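Local coordinates for protein endoglucanase (Clostridium thermocellum, PDB 2C26) that probably takes part in cellulose breakdown, this piece holding a PKD domain and a beta-sandwich domain, probably carbohydrate-binding, each with a calcium site, at residues P183-H188 and Q229-Q234. Sequence-based numbering, arbitrary orientation.
Sequences PYIMPH and QQMGIQ
Y184 lays its ring across the neighbouring strand on top of G232, and the geometry is that of a CH-pi contact: G232 CA sits 4.0 Å from the centroid of the Y184 ring, 23° off its normal. The first torsion accounts for this, since at chi1 68° CG stands between the backbone N and the carbonyl carbon and the ring leans over the partner strand. Beyond the glycine, Y184 OH reaches Q230, donating a hydrogen bond of 2.7 Å to Q230 OE1, which lies at the ring edge; ring and amide planes are turned 62° apart. Q230 meets it with an extended chain, and its NE2 bonds to D155 OD1, so the amide is held at both polar atoms. M186 runs alongside Q230, pointing the same way, and bends at its last torsion to bring M186 CE within 3.5 Å of Q230 CD. On the other face, I185 CD1 rests 3.9 Å from M231 CB and 3.7 Å from Q229 OE1, an oxygen on a glutamine whose NE2 is fixed by V160 O. The pairing beneath is regular antiparallel: Y184 with G232 and M186 with Q230 are hydrogen-bonded pairs, M186 N to Q230 O being 2.6 Å, while I185 with M231 is non-hydrogen-bonded. These are adjoining inner strands of a five-stranded sheet, strand 194-203 flanking 183-188 and strand 148-155 flanking 229-234. W197 of the former stacks on Y184, whereas K153 of the latter touches both Y184 and Q230. The P183, I185, M231 and I233 side chains face the interior of the sandwich, packing on M166, F168 and I170 of strand 165-172 in the opposing sheet.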
loop_
_atom_site.group_PDB
_atom_site.type_symbol
_atom_site.label_atom_id
_atom_site.label_comp_id
_atom_site.label_asym_id
_atom_site.label_seq_id
_atom_site.Cartn_x
_atom_site.Cartn_y
_atom_site.Cartn_z
ATOM N N PRO A 183 3.421 13.560 -1.874
ATOM C CA PRO A 183 2.233 13.761 -2.689
ATOM C C PRO A 183 1.114 14.343 -1.810
ATOM O O PRO A 183 1.062 14.062 -0.611
ATOM C CB PRO A 183 1.878 12.345 -3.137
ATOM C CG PRO A 183 2.507 11.448 -2.098
ATOM C CD PRO A 183 3.789 12.135 -1.770
ATOM N N TYR A 184 0.250 15.163 -2.401
ATOM C CA TYR A 184 -0.840 15.761 -1.654
ATOM C C TYR A 184 -2.116 15.869 -2.471
ATOM O O TYR A 184 -2.104 15.819 -3.704
ATOM C CB TYR A 184 -0.436 17.124 -1.054
ATOM C CG TYR A 184 -0.213 18.227 -2.079
ATOM C CD1 TYR A 184 -1.272 19.043 -2.511
ATOM C CD2 TYR A 184 1.054 18.462 -2.598
ATOM C CE1 TYR A 184 -1.063 20.059 -3.446
ATOM C CE2 TYR A 184 1.276 19.467 -3.532
ATOM C CZ TYR A 184 0.222 20.255 -3.953
ATOM O OH TYR A 184 0.476 21.247 -4.875
ATOM N N ILE A 185 -3.229 15.976 -1.758
ATOM C CA ILE A 185 -4.494 16.348 -2.365
ATOM C C ILE A 185 -5.123 17.426 -1.485
ATOM O O ILE A 185 -5.205 17.285 -0.271
ATOM C CB ILE A 185 -5.432 15.138 -2.632
ATOM C CG1 ILE A 185 -6.718 15.600 -3.332
ATOM C CG2 ILE A 185 -5.771 14.366 -1.346
ATOM C CD1 ILE A 185 -6.667 15.532 -4.837
ATOM N N MET A 186 -5.514 18.528 -2.113
ATOM C CA MET A 186 -5.976 19.710 -1.394
ATOM C C MET A 186 -7.322 20.229 -1.955
ATOM O O MET A 186 -7.340 21.107 -2.841
ATOM C CB MET A 186 -4.881 20.796 -1.398
ATOM C CG MET A 186 -5.237 22.113 -0.670
ATOM S SD MET A 186 -3.824 23.241 -0.617
ATOM C CE MET A 186 -3.588 23.608 -2.354
ATOM N N PRO A 187 -8.444 19.650 -1.469
ATOM C CA PRO A 187 -9.793 20.193 -1.671
ATOM C C PRO A 187 -9.912 21.566 -1.014
ATOM O O PRO A 187 -9.265 21.835 -0.005
ATOM C CB PRO A 187 -10.701 19.207 -0.924
ATOM C CG PRO A 187 -9.888 17.985 -0.733
ATOM C CD PRO A 187 -8.469 18.403 -0.678
ATOM N N HIS A 188 -10.732 22.426 -1.591
ATOM C CA HIS A 188 -10.888 23.781 -1.098
ATOM C C HIS A 188 -12.248 24.263 -1.594
ATOM O O HIS A 188 -12.754 23.761 -2.607
ATOM C CB HIS A 188 -9.736 24.682 -1.603
ATOM C CG HIS A 188 -9.597 24.712 -3.098
ATOM N ND1 HIS A 188 -10.291 25.601 -3.891
ATOM C CD2 HIS A 188 -8.870 23.943 -3.943
ATOM C CE1 HIS A 188 -9.993 25.384 -5.159
ATOM N NE2 HIS A 188 -9.137 24.379 -5.220
ATOM N N GLN A 229 -10.317 20.532 -6.369
ATOM C CA GLN A 229 -9.168 19.920 -5.710
ATOM C C GLN A 229 -7.877 20.273 -6.417
ATOM O O GLN A 229 -7.829 20.296 -7.644
ATOM C CB GLN A 229 -9.318 18.401 -5.689
ATOM C CG GLN A 229 -10.580 17.867 -5.014
ATOM C CD GLN A 229 -10.825 16.413 -5.377
ATOM O OE1 GLN A 229 -10.127 15.851 -6.231
ATOM N NE2 GLN A 229 -11.804 15.803 -4.744
ATOM N N GLN A 230 -6.836 20.544 -5.641
ATOM C CA GLN A 230 -5.501 20.592 -6.168
ATOM C C GLN A 230 -4.802 19.305 -5.784
ATOM O O GLN A 230 -4.824 18.901 -4.621
ATOM C CB GLN A 230 -4.723 21.779 -5.616
ATOM C CG GLN A 230 -3.345 21.941 -6.245
ATOM C CD GLN A 230 -2.616 23.136 -5.690
ATOM O OE1 GLN A 230 -1.589 22.999 -5.019
ATOM N NE2 GLN A 230 -3.154 24.320 -5.938
ATOM N N MET A 231 -4.197 18.666 -6.777
ATOM C CA MET A 231 -3.406 17.469 -6.579
ATOM C C MET A 231 -1.968 17.802 -6.967
ATOM O O MET A 231 -1.742 18.484 -7.964
ATOM C CB MET A 231 -3.952 16.347 -7.461
ATOM C CG MET A 231 -3.317 14.976 -7.213
ATOM S SD MET A 231 -3.769 13.733 -8.460
ATOM C CE MET A 231 -2.665 14.196 -9.753
ATOM N N GLY A 232 -0.995 17.338 -6.191
ATOM C CA GLY A 232 0.397 17.556 -6.573
ATOM C C GLY A 232 1.430 16.859 -5.715
ATOM O O GLY A 232 1.097 16.011 -4.884
ATOM N N ILE A 233 2.692 17.214 -5.943
ATOM C CA ILE A 233 3.820 16.733 -5.146
ATOM C C ILE A 233 4.583 17.943 -4.627
ATOM O O ILE A 233 4.934 18.837 -5.399
ATOM C CB ILE A 233 4.767 15.793 -5.972
ATOM C CG1 ILE A 233 4.001 14.544 -6.430
ATOM C CG2 ILE A 233 5.985 15.362 -5.134
ATOM C CD1 ILE A 233 4.528 13.921 -7.684
ATOM N N GLN A 234 4.806 17.978 -3.316
ATOM C CA GLN A 234 5.561 19.054 -2.684
ATOM C C GLN A 234 6.916 18.558 -2.176
ATOM O O GLN A 234 6.998 17.533 -1.495
ATOM C CB GLN A 234 4.750 19.680 -1.539
ATOM C CG GLN A 234 5.480 20.757 -0.763
ATOM C CD GLN A 234 4.653 21.297 0.388
ATOM O OE1 GLN A 234 4.510 20.645 1.419
ATOM N NE2 GLN A 234 4.088 22.490 0.208
#